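Local coordinates for protein cytosine-specific methyltransferase (Escherichia coli O157:H7 EDL933, PDB 3G7U) that probably transfers a methyl group from S-adenosyl-L-methionine to carbon 5 of cytosine in DNA, as a prophage-encoded member of the C5-methyltransferase family, at residues Y198-I204 and R216-R222; E52-L56 and H102-L106; A158-R162 and F290-L294. All coordinates share one frame; numbering follows the deposited sequence.

Contact 1: Y198-I204 and R216-R222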
loop_
_atom_site.group_PDB
_atom_site.type_symbol
_atom_site.label_atom_id
_atom_site.label_comp_id
_atom_site.label_asym_id
_atom_site.label_seq_id
_atom_site.Cartn_x
_atom_site.Cartn_y
_atom_site.Cartn_z
ATOM N N TYR A 198 12.904 8.989 -12.426
ATOM C CA TYR A 198 13.088 9.668 -13.714
ATOM C C TYR A 198 12.175 10.863 -13.858
ATOM O O TYR A 198 10.941 10.738 -13.675
ATOM C CB TYR A 198 12.803 8.731 -14.910
ATOM C CG TYR A 198 12.657 9.515 -16.210
ATOM C CD1 TYR A 198 13.790 9.934 -16.901
ATOM C CD2 TYR A 198 11.402 9.899 -16.702
ATOM C CE1 TYR A 198 13.687 10.679 -18.064
ATOM C CE2 TYR A 198 11.286 10.669 -17.851
ATOM C CZ TYR A 198 12.453 11.044 -18.519
ATOM O OH TYR A 198 12.397 11.785 -19.656
ATOM N N GLY A 199 12.755 12.006 -14.239
ATOM C CA GLY A 199 11.952 13.155 -14.727
ATOM C C GLY A 199 11.393 14.084 -13.657
ATOM O O GLY A 199 10.732 15.078 -13.962
ATOM N N LEU A 200 11.672 13.778 -12.395
ATOM C CA LEU A 200 11.255 14.633 -11.295
ATOM C C LEU A 200 12.153 15.878 -11.235
ATOM O O LEU A 200 13.304 15.839 -11.717
ATOM C CB LEU A 200 11.316 13.839 -9.970
ATOM C CG LEU A 200 10.251 12.741 -9.732
ATOM C CD1 LEU A 200 10.640 11.874 -8.541
ATOM C CD2 LEU A 200 8.848 13.315 -9.491
ATOM N N PRO A 201 11.655 16.985 -10.631
ATOM C CA PRO A 201 12.494 18.194 -10.574
ATOM C C PRO A 201 13.806 18.042 -9.804
ATOM O O PRO A 201 13.836 17.438 -8.724
ATOM C CB PRO A 201 11.588 19.249 -9.925
ATOM C CG PRO A 201 10.460 18.494 -9.281
ATOM C CD PRO A 201 10.294 17.206 -10.092
ATOM N N ASP A 202 14.890 18.598 -10.357
ATOM C CA ASP A 202 16.180 18.599 -9.659
ATOM C C ASP A 202 16.281 19.684 -8.596
ATOM O O ASP A 202 17.108 19.594 -7.677
ATOM C CB ASP A 202 17.334 18.795 -10.666
ATOM C CG ASP A 202 17.720 17.501 -11.364
ATOM O OD1 ASP A 202 17.837 16.447 -10.682
ATOM O OD2 ASP A 202 17.890 17.534 -12.602
ATOM N N ILE A 203 15.480 20.735 -8.765
ATOM C CA ILE A 203 15.412 21.833 -7.802
ATOM C C ILE A 203 14.065 21.803 -7.109
ATOM O O ILE A 203 13.024 21.919 -7.764
ATOM C CB ILE A 203 15.577 23.225 -8.465
ATOM C CG1 ILE A 203 16.852 23.317 -9.316
ATOM C CG2 ILE A 203 15.491 24.344 -7.413
ATOM C CD1 ILE A 203 18.133 23.118 -8.572
ATOM N N ILE A 204 14.066 21.663 -5.781
ATOM C CA ILE A 204 12.766 21.578 -5.101
ATOM C C ILE A 204 12.718 22.554 -3.925
ATOM O O ILE A 204 13.744 23.067 -3.503
ATOM C CB ILE A 204 12.498 20.132 -4.556
ATOM C CG1 ILE A 204 13.695 19.686 -3.689
ATOM C CG2 ILE A 204 12.194 19.161 -5.701
ATOM C CD1 ILE A 204 13.521 18.334 -3.154
ATOM N N ARG A 216 4.424 20.529 -8.907
ATOM C CA ARG A 216 5.589 20.764 -9.752
ATOM C C ARG A 216 5.452 20.051 -11.081
ATOM O O ARG A 216 4.910 18.940 -11.147
ATOM C CB ARG A 216 6.856 20.259 -9.045
ATOM C CG ARG A 216 7.343 21.108 -7.873
ATOM C CD ARG A 216 7.599 22.585 -8.263
ATOM N NE ARG A 216 8.697 22.662 -9.246
ATOM C CZ ARG A 216 9.967 22.505 -8.979
ATOM N NH1 ARG A 216 10.381 22.248 -7.734
ATOM N NH2 ARG A 216 10.848 22.618 -9.962
ATOM N N THR A 217 6.005 20.671 -12.134
ATOM C CA THR A 217 6.074 20.080 -13.450
ATOM C C THR A 217 7.120 18.990 -13.533
ATOM O O THR A 217 8.255 19.139 -13.013
ATOM C CB THR A 217 6.375 21.195 -14.517
ATOM O OG1 THR A 217 5.280 22.101 -14.538
ATOM C CG2 THR A 217 6.592 20.598 -15.918
ATOM N N ILE A 218 6.723 17.858 -14.135
ATOM C CA ILE A 218 7.636 16.754 -14.381
ATOM C C ILE A 218 7.772 16.465 -15.883
ATOM O O ILE A 218 6.960 16.923 -16.699
ATOM C CB ILE A 218 7.154 15.470 -13.692
ATOM C CG1 ILE A 218 5.739 15.123 -14.167
ATOM C CG2 ILE A 218 7.164 15.641 -12.152
ATOM C CD1 ILE A 218 5.360 13.661 -13.990
ATOM N N LYS A 219 8.786 15.694 -16.222
ATOM C CA LYS A 219 8.894 15.139 -17.566
ATOM C C LYS A 219 8.192 13.802 -17.553
ATOM O O LYS A 219 8.481 12.953 -16.697
ATOM C CB LYS A 219 10.351 14.925 -17.936
ATOM C CG LYS A 219 11.137 16.189 -18.061
ATOM C CD LYS A 219 12.574 15.855 -18.428
ATOM C CE LYS A 219 13.418 17.118 -18.443
ATOM N NZ LYS A 219 12.633 18.244 -19.037
ATOM N N LYS A 220 7.227 13.637 -18.448
ATOM C CA LYS A 220 6.618 12.338 -18.640
ATOM C C LYS A 220 6.660 11.909 -20.092
ATOM O O LYS A 220 5.650 11.879 -20.774
ATOM C CB LYS A 220 5.223 12.210 -18.007
ATOM C CG LYS A 220 4.141 13.166 -18.365
ATOM C CD LYS A 220 2.895 12.661 -17.639
ATOM C CE LYS A 220 1.743 12.441 -18.590
ATOM N NZ LYS A 220 0.689 13.476 -18.506
ATOM N N ASP A 221 7.866 11.612 -20.550
ATOM C CA ASP A 221 8.084 11.149 -21.910
ATOM C C ASP A 221 8.743 9.778 -21.865
ATOM O O ASP A 221 9.717 9.524 -22.576
ATOM C CB ASP A 221 8.963 12.151 -22.675
ATOM C CG ASP A 221 10.245 12.501 -21.928
ATOM O OD1 ASP A 221 10.500 11.895 -20.862
ATOM O OD2 ASP A 221 10.989 13.393 -22.395
ATOM N N ARG A 222 8.260 8.915 -20.980
ATOM C CA ARG A 222 8.736 7.545 -20.968
ATOM C C ARG A 222 7.642 6.531 -21.133
ATOM O O ARG A 222 6.442 6.821 -20.946
ATOM C CB ARG A 222 9.610 7.217 -19.771
ATOM C CG ARG A 222 11.041 7.421 -20.050
ATOM C CD ARG A 222 11.869 6.745 -19.031
ATOM N NE ARG A 222 13.239 7.166 -19.179
ATOM C CZ ARG A 222 14.230 6.746 -18.403
ATOM N NH1 ARG A 222 15.471 7.192 -18.615
ATOM N NH2 ARG A 222 13.989 5.874 -17.431
HETATM O O HOH W 1 8.683 12.188 -14.146
HETATM O O HOH W 2 13.530 9.048 -21.515
HETATM O O HOH W 3 10.901 18.263 -13.839
#
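Tyr198 and Arg222 stack at one end of this surface contact, which joins the loop leading to strand 205-207 to the short strand 216-217, paired antiparallel with 251-252, and the turn after it. The guanidinium lies nearly flat on one ring face, planes 14° apart, with CD of Arg222 over the face, 4.0 Å from the Tyr198 ring centroid, and CZ displaced toward the CD1 side in an off-centre cation-pi contact. The chain of Arg222 runs extended from CG to NE, which carries the flat group along the ring; NH2 is held by Tyr227. At the other end Arg216 bends at chi2 and chi3 (-56° and -64°), folding its guanidinium back over Pro201, whose CB lies 3.4 Å from Arg216 NH2. Arg216 NH1 donates to Ile203 O at 2.7 Å, in both the guanidinium and the carbonyl plane, and NH2 adds a weak second bond. Midway, Lys219 N donates to Gly199 O at 3.0 Å, almost straight; one water joins Tyr198 O to Lys219 O, and another joins Gly199 O to Thr217 O. A single direct backbone bond is thus flanked by two arginines, one using its flat face on Tyr198, the other its edge on a carbonyl.

Contact 2: E52-L56 and H102-L106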
loop_
_atom_site.group_PDB
_atom_site.type_symbol
_atom_site.label_atom_id
_atom_site.label_comp_id
_atom_site.label_asym_id
_atom_site.label_seq_id
_atom_site.Cartn_x
_atom_site.Cartn_y
_atom_site.Cartn_z
ATOM N N GLU A 52 -13.495 3.844 12.326
ATOM C CA GLU A 52 -13.974 3.025 13.408
ATOM C C GLU A 52 -12.945 1.978 13.790
ATOM O O GLU A 52 -12.178 1.513 12.968
ATOM C CB GLU A 52 -15.317 2.376 13.020
ATOM C CG GLU A 52 -16.122 1.847 14.254
ATOM C CD GLU A 52 -16.157 2.901 15.318
ATOM O OE1 GLU A 52 -17.010 3.756 15.172
ATOM O OE2 GLU A 52 -15.242 2.957 16.210
ATOM N N ASP A 53 -12.959 1.659 15.074
ATOM C CA ASP A 53 -12.356 0.524 15.666
ATOM C C ASP A 53 -13.153 -0.709 15.231
ATOM O O ASP A 53 -14.369 -0.818 15.502
ATOM C CB ASP A 53 -12.486 0.760 17.167
ATOM C CG ASP A 53 -11.642 -0.187 18.009
ATOM O OD1 ASP A 53 -11.526 -1.377 17.678
ATOM O OD2 ASP A 53 -11.136 0.271 19.061
ATOM N N VAL A 54 -12.467 -1.655 14.585
ATOM C CA VAL A 54 -13.089 -2.872 14.058
ATOM C C VAL A 54 -13.708 -3.711 15.201
ATOM O O VAL A 54 -14.618 -4.514 14.997
ATOM C CB VAL A 54 -12.068 -3.638 13.147
ATOM C CG1 VAL A 54 -12.304 -5.104 13.121
ATOM C CG2 VAL A 54 -12.087 -3.089 11.734
ATOM N N SER A 55 -13.217 -3.516 16.424
ATOM C CA SER A 55 -13.784 -4.230 17.581
ATOM C C SER A 55 -15.260 -3.896 17.880
ATOM O O SER A 55 -15.959 -4.667 18.565
ATOM C CB SER A 55 -12.934 -4.030 18.836
ATOM O OG SER A 55 -13.186 -2.783 19.444
ATOM N N LEU A 56 -15.707 -2.765 17.352
ATOM C CA LEU A 56 -17.069 -2.244 17.547
ATOM C C LEU A 56 -17.972 -2.635 16.366
ATOM O O LEU A 56 -19.116 -2.166 16.267
ATOM C CB LEU A 56 -17.019 -0.722 17.708
ATOM C CG LEU A 56 -16.265 -0.190 18.955
ATOM C CD1 LEU A 56 -16.422 1.304 19.030
ATOM C CD2 LEU A 56 -16.847 -0.841 20.212
ATOM N N HIS A 102 -10.336 -9.911 15.504
ATOM C CA HIS A 102 -11.571 -9.260 14.987
ATOM C C HIS A 102 -11.647 -9.263 13.482
ATOM O O HIS A 102 -12.740 -9.344 12.913
ATOM C CB HIS A 102 -11.679 -7.815 15.488
ATOM C CG HIS A 102 -12.006 -7.699 16.942
ATOM N ND1 HIS A 102 -13.131 -8.264 17.497
ATOM C CD2 HIS A 102 -11.343 -7.100 17.959
ATOM C CE1 HIS A 102 -13.156 -8.001 18.791
ATOM N NE2 HIS A 102 -12.076 -7.310 19.101
ATOM N N PHE A 103 -10.497 -9.155 12.806
ATOM C CA PHE A 103 -10.478 -9.293 11.353
ATOM C C PHE A 103 -11.095 -10.633 10.974
ATOM O O PHE A 103 -11.953 -10.725 10.077
ATOM C CB PHE A 103 -9.037 -9.203 10.758
ATOM C CG PHE A 103 -8.967 -9.330 9.250
ATOM C CD1 PHE A 103 -9.066 -8.208 8.456
ATOM C CD2 PHE A 103 -8.723 -10.571 8.630
ATOM C CE1 PHE A 103 -8.994 -8.323 7.086
ATOM C CE2 PHE A 103 -8.658 -10.694 7.273
ATOM C CZ PHE A 103 -8.781 -9.581 6.491
ATOM N N TYR A 104 -10.594 -11.681 11.601
ATOM C CA TYR A 104 -11.009 -13.030 11.265
ATOM C C TYR A 104 -12.426 -13.329 11.784
ATOM O O TYR A 104 -13.133 -14.089 11.156
ATOM C CB TYR A 104 -9.990 -14.073 11.729
ATOM C CG TYR A 104 -8.778 -14.012 10.829
ATOM C CD1 TYR A 104 -8.799 -14.621 9.597
ATOM C CD2 TYR A 104 -7.636 -13.290 11.200
ATOM C CE1 TYR A 104 -7.716 -14.533 8.711
ATOM C CE2 TYR A 104 -6.525 -13.213 10.332
ATOM C CZ TYR A 104 -6.578 -13.833 9.108
ATOM O OH TYR A 104 -5.513 -13.773 8.242
ATOM N N ARG A 105 -12.811 -12.689 12.875
ATOM C CA ARG A 105 -14.218 -12.787 13.324
ATOM C C ARG A 105 -15.145 -12.239 12.258
ATOM O O ARG A 105 -16.162 -12.853 11.925
ATOM C CB ARG A 105 -14.424 -12.096 14.672
ATOM C CG ARG A 105 -15.875 -12.026 15.111
ATOM C CD ARG A 105 -16.046 -11.278 16.442
ATOM N NE ARG A 105 -15.538 -9.893 16.424
ATOM C CZ ARG A 105 -16.150 -8.851 15.850
ATOM N NH1 ARG A 105 -17.320 -9.013 15.225
ATOM N NH2 ARG A 105 -15.599 -7.631 15.897
ATOM N N LEU A 106 -14.795 -11.082 11.702
ATOM C CA LEU A 106 -15.596 -10.456 10.654
ATOM C C LEU A 106 -15.664 -11.284 9.401
ATOM O O LEU A 106 -16.703 -11.365 8.768
ATOM C CB LEU A 106 -15.098 -9.039 10.357
ATOM C CG LEU A 106 -15.414 -8.034 11.458
ATOM C CD1 LEU A 106 -14.786 -6.685 11.149
ATOM C CD2 LEU A 106 -16.943 -7.863 11.539
#
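His102 and Val54 reach across the contact through their side-chain torsions. In His102, chi1 of -72° carries the ring toward the loop and chi2 of -57° turns one face to Ser55; in Val54, chi1 of 152° sends CG1 toward the helix in the conformer modelled here. Ser55 CA sits over the centre of the His102 ring, 3.8 Å from its centroid, in a CH-pi contact close to the ring normal, and Ser55 CB comes within 3.4 Å of His102 NE2. Val54 CG1 enters between two residues one helical turn apart, 3.7 Å from His102 CB and 3.5 Å from Leu106 CD1, although a second conformer of Val54 makes this detail less certain. The imidazole is held from its own helix: Arg105 NE donates to His102 ND1 at 3.1 Å, the bond lying in the planes of both flat groups, which should fix the rotation of the ring. Arg105 itself, bent at chi3, gives NH2 to Leu57 O and forms a salt bridge from NH1 to Glu109. On the facing side an Asx turn, with Ser55 N donating to Asp53 OD1 at 3.0 Å, shapes the start of the short 3-10 turn. The contact packs the loop between strand 48-50 and helix 59-66 against helix 94-110, which rests on the central sheet of the Rossmann-like methyltransferase fold through Phe103 on strands 4-8 and 114-119 and Leu106 on strand 4-8.

Contact 3: A158-R162 and F290-L294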
loop_
_atom_site.group_PDB
_atom_site.type_symbol
_atom_site.label_atom_id
_atom_site.label_comp_id
_atom_site.label_asym_id
_atom_site.label_seq_id
_atom_site.Cartn_x
_atom_site.Cartn_y
_atom_site.Cartn_z
ATOM N N ALA A 158 7.911 -3.371 -8.379
ATOM C CA ALA A 158 8.007 -2.193 -7.529
ATOM C C ALA A 158 9.447 -1.869 -7.185
ATOM O O ALA A 158 10.222 -2.734 -7.092
ATOM C CB ALA A 158 7.251 -2.396 -6.310
ATOM N N PRO A 159 9.793 -0.611 -6.980
ATOM C CA PRO A 159 11.193 -0.251 -6.797
ATOM C C PRO A 159 11.697 -0.429 -5.397
ATOM O O PRO A 159 12.527 0.290 -5.014
ATOM C CB PRO A 159 11.215 1.230 -7.129
ATOM C CG PRO A 159 10.043 1.484 -7.871
ATOM C CD PRO A 159 9.010 0.546 -7.405
ATOM N N THR A 160 11.155 -1.344 -4.636
ATOM C CA THR A 160 11.550 -1.501 -3.263
ATOM C C THR A 160 11.629 -2.968 -2.925
ATOM O O THR A 160 10.916 -3.737 -3.474
ATOM C CB THR A 160 10.540 -0.823 -2.335
ATOM O OG1 THR A 160 10.869 -1.047 -0.989
ATOM C CG2 THR A 160 9.201 -1.344 -2.566
ATOM N N ILE A 161 12.521 -3.321 -2.016
ATOM C CA ILE A 161 12.733 -4.736 -1.706
ATOM C C ILE A 161 11.963 -5.188 -0.468
ATOM O O ILE A 161 12.254 -6.259 0.067
ATOM C CB ILE A 161 14.265 -5.119 -1.558
ATOM C CG1 ILE A 161 14.966 -4.264 -0.496
ATOM C CG2 ILE A 161 14.974 -5.008 -2.881
ATOM C CD1 ILE A 161 16.132 -4.928 0.186
ATOM N N ARG A 162 10.986 -4.410 -0.002
ATOM C CA ARG A 162 10.267 -4.754 1.219
ATOM C C ARG A 162 9.539 -6.100 1.085
ATOM O O ARG A 162 9.036 -6.423 0.015
ATOM C CB ARG A 162 9.319 -3.622 1.660
ATOM C CG ARG A 162 8.112 -3.326 0.762
ATOM C CD ARG A 162 6.986 -2.666 1.584
ATOM N NE ARG A 162 7.236 -1.248 1.849
ATOM C CZ ARG A 162 6.765 -0.571 2.899
ATOM N NH1 ARG A 162 7.051 0.719 3.034
ATOM N NH2 ARG A 162 6.014 -1.170 3.822
ATOM N N PHE A 290 17.518 -0.937 -5.341
ATOM C CA PHE A 290 16.129 -0.691 -4.966
ATOM C C PHE A 290 16.078 -0.003 -3.619
ATOM O O PHE A 290 17.063 0.017 -2.849
ATOM C CB PHE A 290 15.366 -2.025 -4.877
ATOM C CG PHE A 290 15.482 -2.879 -6.107
ATOM C CD1 PHE A 290 14.674 -2.646 -7.208
ATOM C CD2 PHE A 290 16.414 -3.919 -6.166
ATOM C CE1 PHE A 290 14.785 -3.421 -8.377
ATOM C CE2 PHE A 290 16.539 -4.706 -7.333
ATOM C CZ PHE A 290 15.714 -4.462 -8.428
ATOM N N CYS A 291 14.912 0.539 -3.293
ATOM C CA CYS A 291 14.733 1.228 -2.034
ATOM C C CYS A 291 14.623 0.180 -0.928
ATOM O O CYS A 291 13.818 -0.743 -1.049
ATOM C CB CYS A 291 13.476 2.105 -2.117
ATOM S SG CYS A 291 13.174 3.124 -0.672
ATOM N N PRO A 292 15.425 0.294 0.144
ATOM C CA PRO A 292 15.281 -0.678 1.242
ATOM C C PRO A 292 13.910 -0.520 1.935
ATOM O O PRO A 292 13.134 0.362 1.555
ATOM C CB PRO A 292 16.415 -0.315 2.213
ATOM C CG PRO A 292 17.224 0.728 1.569
ATOM C CD PRO A 292 16.448 1.316 0.425
ATOM N N THR A 293 13.595 -1.350 2.923
ATOM C CA THR A 293 12.303 -1.201 3.622
ATOM C C THR A 293 12.056 0.234 4.175
ATOM O O THR A 293 12.782 0.699 5.068
ATOM C CB THR A 293 12.125 -2.256 4.747
ATOM O OG1 THR A 293 12.493 -3.554 4.253
ATOM C CG2 THR A 293 10.660 -2.288 5.251
ATOM N N LEU A 294 11.043 0.918 3.626
ATOM C CA LEU A 294 10.703 2.306 4.004
ATOM C C LEU A 294 10.150 2.454 5.430
ATOM O O LEU A 294 9.437 1.583 5.931
ATOM C CB LEU A 294 9.733 2.943 2.982
ATOM C CG LEU A 294 10.330 3.517 1.682
ATOM C CD1 LEU A 294 9.275 3.758 0.600
ATOM C CD2 LEU A 294 11.107 4.807 1.963
HETATM O O HOH W 4 9.507 0.072 1.210
#
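Thr160 and Cys291 pair through a single beta bridge, joining the loop before strand 163-171 to a region remote in sequence, and two backbone hydrogen bonds flank the bridge. Cys291 N donates to Pro159 O at 3.0 Å, nearly straight, and Ile161 N returns a bond of 3.0 Å to Cys291 O. That carbonyl has a second donor: with chi1 at 176°, Thr160 extends OG1 anti to its amide nitrogen and donates to Cys291 O at 3.0 Å from above the carbonyl plane. Water extends the polar network, giving a hydrogen to Thr160 OG1 while accepting from Leu294 N at 3.0 Å and, in the conformer modelled, from Arg162 NE at 2.7 Å. Apolar packing lies at the Phe290 end, where Ile161 CG2 approaches Phe290 CB at 3.6 Å and the two side chains cross at about a right angle; the edge of the Phe290 ring is turned to the Pro159 backbone. Arg162 also crosses Leu294 at about a right angle, a less certain contact because Leu294 is poorly ordered. Two donors thus converge on the Cys291 carbonyl, and one water ties side-chain and backbone groups of both segments together, while Arg162 NH2 is met by Gly348 O.

Overall arrangement
The three contacts spread along the molecule without touching. Contact 1 lies at the surface about 23 Å from the centre of the chain, and the centres of contacts 1 and 2 lie about 42 Å apart, on opposite sides of the chain's centre. Contact 3 lies closer to the middle, its centre 21 Å from that of contact 1 and 30 Å from that of contact 2. In sequence, contact 1 is nested in the long loop closed by contact 3, whereas contact 2 closes before either opens. Contact 2 is the one near the predicted catalytic Cys81, which lies about 10 Å from Phe103 between side chains; contacts 1 and 3 are structural packing away from it.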